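Local coordinates for capsid protein (Bocavirus gorilla/GBoV1/2009, PDB 7LNK) that forms the T=1 icosahedral capsid of a gorilla bocavirus, sixty copies building the shell that presumably encloses the viral single-stranded DNA genome, at residues A[65-70]-A[94-99]; A[191-196]-A[415-420]; A[10-15]-A[444-449]; A[43-48]-A[53-58]; A[389-392]-A[396-399]. All coordinates share one frame; numbering follows the deposited sequence.

Contact 1: residues A[65-70]-A[94-99]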
# COMPACT_ATOMS: atom_id res chain seq x y z
N PHE A 65 25.32 -75.20 61.20
CA PHE A 65 24.78 -75.92 60.07
C PHE A 65 25.90 -76.39 59.16
O PHE A 65 26.75 -75.60 58.76
CB PHE A 65 23.82 -75.03 59.29
CG PHE A 65 22.61 -74.62 60.06
CD1 PHE A 65 21.49 -75.40 60.07
CD2 PHE A 65 22.61 -73.46 60.80
CE1 PHE A 65 20.38 -75.04 60.79
CE2 PHE A 65 21.50 -73.09 61.52
CZ PHE A 65 20.39 -73.88 61.51
N ASN A 66 25.89 -77.68 58.83
CA ASN A 66 26.84 -78.25 57.89
C ASN A 66 26.08 -78.84 56.71
O ASN A 66 25.37 -79.84 56.87
CB ASN A 66 27.71 -79.32 58.54
CG ASN A 66 28.84 -79.75 57.65
OD1 ASN A 66 29.32 -78.98 56.83
ND2 ASN A 66 29.27 -80.99 57.81
N PHE A 67 26.23 -78.23 55.55
CA PHE A 67 25.58 -78.69 54.33
C PHE A 67 26.48 -79.55 53.46
O PHE A 67 26.08 -79.90 52.35
CB PHE A 67 25.03 -77.51 53.55
CG PHE A 67 23.98 -76.76 54.28
CD1 PHE A 67 22.69 -77.22 54.29
CD2 PHE A 67 24.29 -75.62 54.99
CE1 PHE A 67 21.72 -76.55 54.98
CE2 PHE A 67 23.33 -74.95 55.67
CZ PHE A 67 22.04 -75.41 55.67
N ASN A 68 27.69 -79.88 53.90
CA ASN A 68 28.63 -80.47 52.95
C ASN A 68 28.52 -81.99 52.99
O ASN A 68 29.15 -82.69 53.78
CB ASN A 68 30.02 -80.00 53.34
CG ASN A 68 31.06 -80.37 52.34
OD1 ASN A 68 30.80 -80.45 51.16
ND2 ASN A 68 32.28 -80.60 52.82
N GLN A 69 27.74 -82.50 52.04
CA GLN A 69 27.75 -83.86 51.53
C GLN A 69 26.93 -83.82 50.25
O GLN A 69 26.09 -82.94 50.09
CB GLN A 69 27.19 -84.85 52.55
CG GLN A 69 27.25 -86.28 52.13
CD GLN A 69 26.90 -87.20 53.25
OE1 GLN A 69 26.80 -86.79 54.39
NE2 GLN A 69 26.65 -88.45 52.93
N TYR A 70 27.12 -84.79 49.37
CA TYR A 70 26.23 -84.81 48.21
C TYR A 70 24.88 -85.41 48.53
O TYR A 70 23.86 -84.99 47.97
CB TYR A 70 26.86 -85.54 47.03
CG TYR A 70 28.00 -84.80 46.39
CD1 TYR A 70 27.75 -83.82 45.45
CD2 TYR A 70 29.31 -85.10 46.69
CE1 TYR A 70 28.77 -83.14 44.85
CE2 TYR A 70 30.33 -84.43 46.09
CZ TYR A 70 30.06 -83.46 45.17
OH TYR A 70 31.09 -82.79 44.57
N MET A 94 24.27 -71.19 46.19
CA MET A 94 23.59 -71.74 47.35
C MET A 94 22.73 -70.66 47.97
O MET A 94 23.12 -69.49 48.01
CB MET A 94 24.58 -72.26 48.39
CG MET A 94 23.93 -72.89 49.59
SD MET A 94 25.10 -73.47 50.83
CE MET A 94 25.68 -74.98 50.10
N LEU A 95 21.54 -71.04 48.42
CA LEU A 95 20.70 -70.15 49.20
C LEU A 95 20.12 -70.94 50.35
O LEU A 95 19.47 -71.97 50.14
CB LEU A 95 19.58 -69.56 48.33
CG LEU A 95 18.73 -68.43 48.91
CD1 LEU A 95 18.37 -67.47 47.81
CD2 LEU A 95 17.48 -68.98 49.50
N VAL A 96 20.37 -70.48 51.57
CA VAL A 96 19.88 -71.14 52.77
C VAL A 96 19.01 -70.17 53.54
O VAL A 96 19.25 -68.96 53.53
CB VAL A 96 21.02 -71.68 53.65
CG1 VAL A 96 21.80 -72.74 52.92
CG2 VAL A 96 21.93 -70.57 54.01
N LYS A 97 17.99 -70.70 54.20
CA LYS A 97 17.05 -69.91 54.98
C LYS A 97 16.82 -70.61 56.30
O LYS A 97 16.58 -71.82 56.32
CB LYS A 97 15.72 -69.74 54.25
CG LYS A 97 15.78 -68.92 53.00
CD LYS A 97 14.43 -68.90 52.33
CE LYS A 97 14.44 -68.05 51.09
NZ LYS A 97 13.13 -68.09 50.40
N ILE A 98 16.88 -69.86 57.39
CA ILE A 98 16.47 -70.34 58.70
C ILE A 98 15.21 -69.59 59.07
O ILE A 98 15.20 -68.36 59.09
CB ILE A 98 17.57 -70.15 59.76
CG1 ILE A 98 18.79 -71.01 59.44
CG2 ILE A 98 17.06 -70.53 61.11
CD1 ILE A 98 19.90 -70.25 58.79
N TYR A 99 14.13 -70.32 59.35
CA TYR A 99 12.83 -69.71 59.54
C TYR A 99 11.95 -70.64 60.35
O TYR A 99 12.36 -71.74 60.73
CB TYR A 99 12.19 -69.38 58.19
CG TYR A 99 11.95 -70.59 57.34
CD1 TYR A 99 10.77 -71.29 57.41
CD2 TYR A 99 12.93 -71.04 56.47
CE1 TYR A 99 10.56 -72.39 56.64
CE2 TYR A 99 12.72 -72.14 55.70
CZ TYR A 99 11.54 -72.81 55.79
OH TYR A 99 11.31 -73.92 55.02

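Contact 2: residues A[191-196]-A[415-420]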
# COMPACT_ATOMS: atom_id res chain seq x y z
N PHE A 191 39.10 -67.37 69.97
CA PHE A 191 38.06 -66.82 69.11
C PHE A 191 36.72 -66.93 69.80
O PHE A 191 36.40 -67.97 70.38
CB PHE A 191 38.05 -67.54 67.77
CG PHE A 191 39.32 -67.40 67.01
CD1 PHE A 191 39.55 -66.29 66.23
CD2 PHE A 191 40.30 -68.37 67.09
CE1 PHE A 191 40.72 -66.16 65.54
CE2 PHE A 191 41.46 -68.24 66.40
CZ PHE A 191 41.68 -67.14 65.62
N MET A 192 35.95 -65.86 69.75
CA MET A 192 34.59 -65.80 70.24
C MET A 192 33.71 -65.36 69.08
O MET A 192 34.00 -64.35 68.44
CB MET A 192 34.44 -64.79 71.34
CG MET A 192 35.25 -65.02 72.58
SD MET A 192 34.97 -63.53 73.54
CE MET A 192 36.05 -63.80 74.91
N LEU A 193 32.64 -66.09 68.82
CA LEU A 193 31.75 -65.63 67.76
C LEU A 193 31.00 -64.37 68.17
O LEU A 193 30.45 -63.69 67.30
CB LEU A 193 30.78 -66.74 67.37
CG LEU A 193 31.45 -67.94 66.73
CD1 LEU A 193 30.44 -69.01 66.49
CD2 LEU A 193 32.10 -67.54 65.44
N GLU A 194 30.99 -64.04 69.46
CA GLU A 194 30.38 -62.81 69.94
C GLU A 194 31.18 -61.58 69.58
O GLU A 194 30.73 -60.47 69.83
CB GLU A 194 30.21 -62.89 71.46
CG GLU A 194 29.21 -63.91 71.90
CD GLU A 194 29.78 -65.30 71.96
OE1 GLU A 194 30.95 -65.49 71.60
OE2 GLU A 194 29.05 -66.22 72.37
N ASN A 195 32.37 -61.76 69.03
CA ASN A 195 33.18 -60.62 68.65
C ASN A 195 32.69 -60.01 67.35
O ASN A 195 32.95 -58.85 67.06
CB ASN A 195 34.64 -61.07 68.54
CG ASN A 195 35.60 -59.92 68.54
OD1 ASN A 195 35.35 -58.88 69.15
ND2 ASN A 195 36.74 -60.10 67.89
N SER A 196 32.03 -60.81 66.51
CA SER A 196 31.39 -60.35 65.29
C SER A 196 30.00 -59.77 65.55
O SER A 196 29.34 -60.08 66.54
CB SER A 196 31.30 -61.48 64.28
OG SER A 196 32.59 -61.86 63.86
N THR A 415 30.11 -71.01 57.16
CA THR A 415 29.41 -71.77 58.18
C THR A 415 28.43 -70.87 58.91
O THR A 415 28.80 -69.79 59.38
CB THR A 415 30.40 -72.38 59.17
OG1 THR A 415 31.27 -73.28 58.48
CG2 THR A 415 29.65 -73.15 60.23
N ILE A 416 27.19 -71.31 58.99
CA ILE A 416 26.17 -70.60 59.75
C ILE A 416 26.21 -71.13 61.17
O ILE A 416 26.02 -72.32 61.41
CB ILE A 416 24.78 -70.80 59.13
CG1 ILE A 416 24.74 -70.22 57.74
CG2 ILE A 416 23.74 -70.11 59.97
CD1 ILE A 416 23.54 -70.62 57.01
N PHE A 417 26.48 -70.24 62.11
CA PHE A 417 26.51 -70.59 63.52
C PHE A 417 25.22 -70.14 64.18
O PHE A 417 24.67 -69.10 63.83
CB PHE A 417 27.70 -69.94 64.21
CG PHE A 417 29.01 -70.40 63.69
CD1 PHE A 417 29.58 -71.56 64.15
CD2 PHE A 417 29.68 -69.67 62.73
CE1 PHE A 417 30.78 -71.98 63.67
CE2 PHE A 417 30.88 -70.09 62.26
CZ PHE A 417 31.43 -71.25 62.73
N ILE A 418 24.74 -70.95 65.11
CA ILE A 418 23.50 -70.66 65.80
C ILE A 418 23.64 -71.08 67.25
O ILE A 418 24.18 -72.15 67.54
CB ILE A 418 22.31 -71.36 65.12
CG1 ILE A 418 20.99 -70.98 65.77
CG2 ILE A 418 22.51 -72.84 65.08
CD1 ILE A 418 19.79 -71.39 64.97
N LYS A 419 23.21 -70.22 68.17
CA LYS A 419 23.13 -70.61 69.57
C LYS A 419 21.87 -70.02 70.17
O LYS A 419 21.27 -69.09 69.64
CB LYS A 419 24.32 -70.13 70.39
CG LYS A 419 24.39 -68.66 70.62
CD LYS A 419 25.54 -68.34 71.52
CE LYS A 419 25.62 -66.87 71.79
NZ LYS A 419 26.77 -66.55 72.66
N MET A 420 21.50 -70.56 71.32
CA MET A 420 20.38 -70.02 72.07
C MET A 420 20.83 -68.77 72.79
O MET A 420 21.87 -68.77 73.46
CB MET A 420 19.86 -71.04 73.08
CG MET A 420 19.37 -72.32 72.46
SD MET A 420 18.19 -71.94 71.19
CE MET A 420 16.90 -71.17 72.14

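Contact 3: residues A[10-15]-A[444-449]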
# COMPACT_ATOMS: atom_id res chain seq x y z
N GLY A 10 8.05 -71.56 54.25
CA GLY A 10 7.31 -72.75 53.88
C GLY A 10 8.29 -73.83 53.52
O GLY A 10 9.50 -73.60 53.45
N TRP A 11 7.77 -75.02 53.31
CA TRP A 11 8.63 -76.15 53.02
C TRP A 11 9.01 -76.13 51.55
O TRP A 11 8.14 -76.07 50.68
CB TRP A 11 7.92 -77.45 53.33
CG TRP A 11 8.80 -78.61 53.22
CD1 TRP A 11 8.98 -79.40 52.14
CD2 TRP A 11 9.52 -79.21 54.28
NE1 TRP A 11 9.84 -80.42 52.44
CE2 TRP A 11 10.18 -80.33 53.76
CE3 TRP A 11 9.70 -78.90 55.63
CZ2 TRP A 11 11.00 -81.13 54.53
CZ3 TRP A 11 10.51 -79.69 56.39
CH2 TRP A 11 11.15 -80.80 55.84
N VAL A 12 10.30 -76.18 51.26
CA VAL A 12 10.76 -76.22 49.89
C VAL A 12 11.49 -77.54 49.70
O VAL A 12 12.16 -78.02 50.62
CB VAL A 12 11.67 -75.01 49.56
CG1 VAL A 12 13.04 -75.14 50.17
CG2 VAL A 12 11.71 -74.75 48.10
N GLY A 13 11.32 -78.15 48.55
CA GLY A 13 11.89 -79.47 48.36
C GLY A 13 11.87 -79.88 46.91
O GLY A 13 11.16 -79.30 46.08
N GLY A 14 12.65 -80.90 46.61
CA GLY A 14 12.69 -81.48 45.29
C GLY A 14 13.85 -81.00 44.45
O GLY A 14 14.78 -80.35 44.92
N SER A 15 13.77 -81.35 43.18
CA SER A 15 14.81 -80.98 42.23
C SER A 15 14.17 -80.56 40.92
O SER A 15 13.02 -80.88 40.63
CB SER A 15 15.78 -82.13 41.98
OG SER A 15 15.10 -83.21 41.39
N SER A 444 16.17 -74.44 55.11
CA SER A 444 16.10 -74.88 53.73
C SER A 444 17.39 -74.52 53.02
O SER A 444 18.00 -73.49 53.31
CB SER A 444 14.92 -74.25 52.99
OG SER A 444 15.07 -72.85 52.88
N CYS A 445 17.82 -75.39 52.11
CA CYS A 445 19.00 -75.14 51.29
C CYS A 445 18.62 -75.37 49.84
O CYS A 445 18.31 -76.49 49.44
CB CYS A 445 20.15 -76.05 51.70
SG CYS A 445 21.69 -75.75 50.83
N GLU A 446 18.65 -74.30 49.04
CA GLU A 446 18.52 -74.39 47.60
C GLU A 446 19.90 -74.22 46.99
O GLU A 446 20.56 -73.21 47.24
CB GLU A 446 17.58 -73.32 47.03
CG GLU A 446 16.13 -73.38 47.46
CD GLU A 446 15.83 -72.62 48.75
OE1 GLU A 446 16.77 -72.13 49.41
OE2 GLU A 446 14.64 -72.47 49.08
N ILE A 447 20.33 -75.19 46.20
CA ILE A 447 21.58 -75.07 45.45
C ILE A 447 21.26 -75.17 43.97
O ILE A 447 20.52 -76.05 43.54
CB ILE A 447 22.62 -76.13 45.85
CG1 ILE A 447 23.03 -75.95 47.30
CG2 ILE A 447 23.86 -75.98 45.01
CD1 ILE A 447 23.88 -77.06 47.79
N VAL A 448 21.83 -74.25 43.20
CA VAL A 448 21.81 -74.32 41.74
C VAL A 448 23.09 -75.01 41.32
O VAL A 448 24.18 -74.64 41.78
CB VAL A 448 21.69 -72.92 41.11
CG1 VAL A 448 21.75 -73.03 39.61
CG2 VAL A 448 20.41 -72.27 41.54
N TRP A 449 22.97 -76.02 40.48
CA TRP A 449 24.08 -76.85 40.07
C TRP A 449 24.26 -76.70 38.57
O TRP A 449 23.37 -77.06 37.80
CB TRP A 449 23.81 -78.32 40.40
CG TRP A 449 23.76 -78.62 41.84
CD1 TRP A 449 22.66 -78.59 42.64
CD2 TRP A 449 24.83 -79.09 42.66
NE1 TRP A 449 22.99 -78.96 43.91
CE2 TRP A 449 24.32 -79.28 43.95
CE3 TRP A 449 26.17 -79.35 42.42
CZ2 TRP A 449 25.10 -79.72 45.00
CZ3 TRP A 449 26.95 -79.79 43.46
CH2 TRP A 449 26.41 -79.97 44.73

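Contact 4: residues A[43-48]-A[53-58]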
# COMPACT_ATOMS: atom_id res chain seq x y z
N GLU A 43 39.46 -77.57 76.57
CA GLU A 43 39.70 -78.89 77.14
C GLU A 43 40.88 -79.57 76.45
O GLU A 43 41.16 -79.32 75.28
CB GLU A 43 38.48 -79.80 77.01
CG GLU A 43 37.25 -79.34 77.77
CD GLU A 43 36.41 -78.39 76.95
OE1 GLU A 43 36.83 -78.05 75.83
OE2 GLU A 43 35.32 -78.01 77.43
N ILE A 44 41.57 -80.41 77.20
CA ILE A 44 42.63 -81.26 76.67
C ILE A 44 42.10 -82.68 76.63
O ILE A 44 41.89 -83.29 77.68
CB ILE A 44 43.90 -81.18 77.52
CG1 ILE A 44 44.45 -79.77 77.53
CG2 ILE A 44 44.95 -82.12 76.97
CD1 ILE A 44 45.57 -79.58 78.51
N ILE A 45 41.90 -83.21 75.43
CA ILE A 45 41.61 -84.63 75.26
C ILE A 45 42.94 -85.36 75.13
O ILE A 45 43.74 -85.06 74.24
CB ILE A 45 40.67 -84.89 74.07
CG1 ILE A 45 40.30 -86.37 73.99
CG2 ILE A 45 41.25 -84.39 72.77
CD1 ILE A 45 39.48 -86.85 75.16
N ASN A 46 43.19 -86.27 76.06
CA ASN A 46 44.47 -86.96 76.16
C ASN A 46 44.19 -88.41 76.52
O ASN A 46 44.41 -88.83 77.67
CB ASN A 46 45.38 -86.29 77.18
CG ASN A 46 46.80 -86.78 77.12
OD1 ASN A 46 47.29 -87.17 76.06
ND2 ASN A 46 47.49 -86.75 78.25
N PRO A 47 43.69 -89.20 75.58
CA PRO A 47 43.31 -90.58 75.90
C PRO A 47 44.50 -91.39 76.38
O PRO A 47 45.60 -91.28 75.83
CB PRO A 47 42.77 -91.11 74.57
CG PRO A 47 42.33 -89.90 73.84
CD PRO A 47 43.35 -88.86 74.19
N SER A 48 44.27 -92.20 77.41
CA SER A 48 45.35 -93.03 77.94
C SER A 48 45.80 -94.05 76.91
O SER A 48 47.00 -94.34 76.79
CB SER A 48 44.88 -93.72 79.22
OG SER A 48 44.61 -92.78 80.24
N LYS A 53 48.78 -89.35 71.79
CA LYS A 53 48.15 -88.35 70.94
C LYS A 53 47.19 -87.52 71.79
O LYS A 53 46.51 -88.06 72.66
CB LYS A 53 47.42 -88.97 69.77
CG LYS A 53 46.94 -87.91 68.83
CD LYS A 53 46.21 -88.43 67.65
CE LYS A 53 45.70 -87.26 66.87
NZ LYS A 53 46.82 -86.44 66.35
N SER A 54 47.14 -86.22 71.53
CA SER A 54 46.35 -85.30 72.32
C SER A 54 45.88 -84.15 71.44
O SER A 54 46.44 -83.88 70.38
CB SER A 54 47.15 -84.75 73.50
OG SER A 54 47.52 -85.79 74.38
N GLN A 55 44.83 -83.48 71.90
CA GLN A 55 44.33 -82.29 71.24
C GLN A 55 43.96 -81.25 72.29
O GLN A 55 43.51 -81.59 73.38
CB GLN A 55 43.10 -82.56 70.37
CG GLN A 55 43.29 -83.48 69.17
CD GLN A 55 44.29 -82.97 68.17
OE1 GLN A 55 44.38 -81.77 67.93
NE2 GLN A 55 45.01 -83.88 67.55
N ARG A 56 44.16 -79.99 71.94
CA ARG A 56 43.53 -78.87 72.62
C ARG A 56 42.25 -78.54 71.87
O ARG A 56 42.25 -78.50 70.64
CB ARG A 56 44.44 -77.64 72.65
CG ARG A 56 45.70 -77.85 73.41
CD ARG A 56 45.44 -78.02 74.87
NE ARG A 56 44.92 -76.83 75.51
CZ ARG A 56 45.69 -75.84 75.96
NH1 ARG A 56 47.00 -75.92 75.81
NH2 ARG A 56 45.16 -74.78 76.55
N CYS A 57 41.18 -78.33 72.61
CA CYS A 57 39.89 -78.04 72.00
C CYS A 57 39.26 -76.88 72.74
O CYS A 57 39.08 -76.94 73.95
CB CYS A 57 38.98 -79.27 72.06
SG CYS A 57 37.38 -79.08 71.25
N VAL A 58 38.93 -75.83 72.01
CA VAL A 58 38.10 -74.76 72.53
C VAL A 58 36.67 -75.08 72.14
O VAL A 58 36.32 -75.04 70.96
CB VAL A 58 38.52 -73.39 71.99
CG1 VAL A 58 37.56 -72.33 72.48
CG2 VAL A 58 39.92 -73.06 72.41

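Contact 5: residues A[389-392]-A[396-399]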
# COMPACT_ATOMS: atom_id res chain seq x y z
N CYS A 389 36.01 -78.87 50.72
CA CYS A 389 36.78 -78.73 51.95
C CYS A 389 37.39 -77.34 51.97
O CYS A 389 37.41 -76.62 50.97
CB CYS A 389 37.86 -79.80 52.08
SG CYS A 389 39.02 -79.95 50.73
N LYS A 390 37.87 -76.95 53.14
CA LYS A 390 38.52 -75.66 53.32
C LYS A 390 39.99 -75.78 52.92
O LYS A 390 40.71 -76.63 53.46
CB LYS A 390 38.38 -75.20 54.76
CG LYS A 390 39.05 -73.88 55.06
CD LYS A 390 38.49 -72.78 54.21
CE LYS A 390 38.88 -71.42 54.73
NZ LYS A 390 40.35 -71.26 54.72
N LYS A 391 40.40 -74.96 52.01
CA LYS A 391 41.80 -74.92 51.62
C LYS A 391 42.58 -74.01 52.56
O LYS A 391 42.14 -72.88 52.81
CB LYS A 391 41.95 -74.42 50.20
CG LYS A 391 43.36 -74.39 49.70
CD LYS A 391 43.39 -73.84 48.32
CE LYS A 391 44.80 -73.71 47.84
NZ LYS A 391 44.86 -73.11 46.48
N PRO A 392 43.71 -74.45 53.10
CA PRO A 392 44.45 -73.60 54.04
C PRO A 392 45.03 -72.38 53.36
O PRO A 392 45.47 -72.43 52.22
CB PRO A 392 45.56 -74.53 54.54
CG PRO A 392 45.02 -75.90 54.30
CD PRO A 392 44.29 -75.79 53.02
N LYS A 396 52.49 -70.87 49.45
CA LYS A 396 52.75 -71.76 48.34
C LYS A 396 51.97 -73.05 48.50
O LYS A 396 51.70 -73.49 49.62
CB LYS A 396 54.23 -72.07 48.22
CG LYS A 396 55.12 -70.87 47.99
CD LYS A 396 54.82 -70.22 46.67
CE LYS A 396 55.76 -69.09 46.40
NZ LYS A 396 55.47 -68.44 45.10
N ASN A 397 51.62 -73.65 47.37
CA ASN A 397 50.98 -74.96 47.38
C ASN A 397 51.23 -75.62 46.04
O ASN A 397 51.55 -74.96 45.05
CB ASN A 397 49.48 -74.84 47.69
CG ASN A 397 48.71 -74.05 46.66
OD1 ASN A 397 48.94 -74.14 45.47
ND2 ASN A 397 47.82 -73.21 47.15
N THR A 398 51.09 -76.94 46.02
CA THR A 398 51.16 -77.69 44.79
C THR A 398 49.75 -77.86 44.23
O THR A 398 48.80 -77.23 44.69
CB THR A 398 51.86 -79.02 45.02
OG1 THR A 398 51.16 -79.77 46.01
CG2 THR A 398 53.28 -78.80 45.46
N ILE A 399 49.62 -78.69 43.20
CA ILE A 399 48.31 -78.97 42.63
C ILE A 399 47.37 -79.45 43.72
O ILE A 399 47.72 -80.33 44.51
CB ILE A 399 48.44 -79.98 41.48
CG1 ILE A 399 47.09 -80.24 40.83
CG2 ILE A 399 49.13 -81.25 41.94
CD1 ILE A 399 47.18 -80.99 39.55

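Contact 1: residues A[65-70]-A[94-99]
Phe67 and Val96 come from opposite directions and meet as ring over methyl. The CG1 methyl of Val96 is the bump: it sits under one ring face, offset toward the rim, 3.8 Å from Phe67 CZ and 24° off the ring normal when taken to the centroid, a CH-pi contact. Beside this methyl stands Met94, extended as far as its sulfur (chi1 -178°, chi2 -179°), which it carries to the Phe67 ring. SD lies 5.3 Å from the centroid of that ring, an oblique Met-aromatic contact, and the bend at chi3 brings CE in against Phe67 CB at 4.3 Å. Two residues further along the strand, Ile98 meets Phe65 obliquely, with Phe65 CZ 3.9 Å from Ile98 CG1. The relief is thus two rings fitted against three apolar bumps, Met94, Val96 and Ile98, which all rise from the same side of the strand; Lys97 points the other way. All five touching residues are buried, and the contact is purely apolar.

Segment 65-70 carries the chain from strand 62-65 toward helix 76-85, while strand 86-108 is flanked by strands 207-223 and 437-453. Ile416 of strand 415-420 packs against Phe65, Val96 and Ile98, and Trp153 and Phe30 add edge-to-face rings. The contact therefore lies inside the hydrophobic core between the facing sheets of the parvovirus jelly roll.

Contact 2: residues A[191-196]-A[415-420]
Leu193 and Phe417 cross at about a right angle, the leucine branch coming down on the flat of the ring. Its CD1 methyl stands 3.8 Å from the centroid of the Phe417 ring and 25° off the normal, a CH-pi contact shifted toward the CG end of the ring. The opposite face is backed by Thr415 CG2, so the phenyl is held between two methyls, and Tyr158 meets it edge-to-face. Glu194 and Lys419 form the second crossing, again near perpendicular, but made of unlike shapes. The lysine runs straight from CG to its ammonium group, whereas the glutamate bends about its CB-CG bond (chi2 82°), which swings its carboxylate across to the strand. OE2 of Glu194 and NZ of Lys419 make a salt bridge, modelled at 2.3 Å, a length too short to be taken literally at this resolution. The buried carboxylate has further partners: OE1 bonds Tyr40 OH and OE2 bonds Trp62 NE1, an arrangement that should fix its rotation. Trp11 of a neighbouring subunit bonds Glu194 O.

Strand 415-420 runs between strands 62-65 and 123-128 in a sheet of the parvovirus jelly roll, and the short 3-10 turn 193-195 lies against it on the way to strand 199-201.

Contact 3: residues A[10-15]-A[444-449]
Val12 makes the whole contact from its side, touching Ser444 and Glu446, two residues that stand next-but-one on the strand. The purely apolar part is a single meeting of carbons: Val12 CG1 rests 3.5 Å from Ser444 CB. The serine hydroxyl is a little farther off, with OG 4.1 Å from the same methyl, so the serine is approached by its CB and not by its oxygen.

The second kind of interaction sets hydrocarbon against a carboxylate oxygen. OE2 of Glu446 lies 3.3 Å from Val12 CG1 and 3.8 Å from Val12 CG2, so it faces both branches of the valine. The glutamate gets there by a bend at chi2 (88°), which turns the carboxylate toward the N-terminal segment, and the two side chains cross obliquely. The oxygen gains no polar partner from Val12; this is van der Waals packing.

In the fold, strand 437-453 is an inner strand of the jelly-roll sheet, running between strands 21-33 and 86-108, and segment 10-15 leads into strand 14-17, which pairs with strand 21-33. That placing is consistent with the extra N-terminal strand that extends this sheet in parvovirus capsid proteins.

Backbone bonds are made with neighbours of the two segments: Cys445 pairs with Asn26, and Gly14 with Lys25. Gly14 adopts a positive phi (99°) suited to glycine as the strand begins. Bonds to another copy flank Val12 along the chain, since Trp11 NE1 reaches Glu194 O and Gly13 N reaches Asp197 OD1 of a neighbouring subunit.

Contact 4: residues A[43-48]-A[53-58]
A beta hairpin is built here from strands 41-45 and 55-60, with Glu43 facing Cys57, Ile44 facing Arg56 and Ile45 facing Gln55. The axes of the short segments 43-45 and 55-58 stand at 146°, antiparallel with a clear twist. Glu43 and Cys57 are a hydrogen-bonded pair: Glu43 N gives to Cys57 O at 2.7 Å, and Cys57 N returns a bond to Glu43 O at 2.8 Å. Two residues nearer the turn the pattern repeats, with Ile45 N to Gln55 O at 3.1 Å and Gln55 N to Ile45 O at 3.0 Å. The latter is the straighter of these two, 160° at the hydrogen. Ile44 and Arg56 form the non-hydrogen-bonded pair between them, where Ile44 CA approaches Gln55 O at 3.4 Å in a CA-H...O contact.

On the face bearing Ile44 and Arg56, the arginine folds at chi2 and chi3, so that its guanidinium comes round beneath Ile44 CD1, which lies over one of its faces. On the face of Glu43, Ile45, Gln55 and Cys57, Ile45 CG2 packs 3.5 Å from Gln55 CB. The carboxylate of Glu43 finds its partner in Thr59, by OE2 to OG1. Toward the turn, Pro47 CD closes on Lys53 O at 3.6 Å.

Each face meets another copy: Gln55 packs on Leu229 and Cys57 on Lys234 of one neighbouring subunit, while Ile44 packs on Glu476 and Arg56 on Val478 of a second. Hydrogen-bonded pairs alternating with a non-hydrogen-bonded one are the regular pattern of antiparallel strands, here a hairpin whose second strand also pairs with strand 153-160.

Contact 5: residues A[389-392]-A[396-399]
Lys391 reaches Asn397 across a wide gap, their CA atoms being 10.1 Å apart. The segment leading to it starts at Cys389, on the short strand 388-390, where the backbone bonds to Ile407 and Met409. Lys390 follows, with its chain turned back by bends at chi2 and chi4. Its NZ is modelled 3.1 Å from Lys391 O, a bond within the segment whose place is less certain because the ammonium group is crowded in the model.

Lys391 sends its side chain off in a different direction, toward segment 396-399. CG is anti to the backbone N (chi1 -178°) and every later torsion is extended, so the chain is a straight rod with its amine at the far end. That end reaches the side-chain amide of Asn397: Lys391 NZ is 4.0 Å and Lys391 CE 4.1 Å from Asn397 CG, and the two side chains cross at about a right angle. The amine also has a long, weak ion pair with Asp410.

The surroundings are two separate pieces of beta structure. Strand 388-390 lies parallel to strand 407-409 of its own chain, whereas Lys396 and Asn397 pair antiparallel with a strand of a neighbouring subunit, so that a sheet runs on across the interface. Lys391 thus reaches from the first piece to the second.

At Pro392 the chain leaves the contact, and the ring packs on Trp265 of the same neighbouring subunit, where Lys396 NZ also makes a salt bridge with Glu216.

How the contacts relate
Contacts 1, 2 and 3 cluster round the jelly-roll core. Contacts 1 and 3 have centres about 9 Å apart and lie on neighbouring strands, 86-108 and 437-453; contact 2, centred about 16 Å from the centre of contact 1, is joined to it through Ile416. Contact 4's centre is about 30 Å from contact 1's and about 39 Å from that of contact 3, which lies across the chain's centre; contact 5's is about 24 Å from contact 1's. Along the chain contact 3 encloses the other four, contact 4 precedes contact 1, and contact 5 is nested within contact 2. Contacts 2, 4 and 5 touch one neighbouring subunit and contacts 2 and 4 another, so one chain serves core and interfaces.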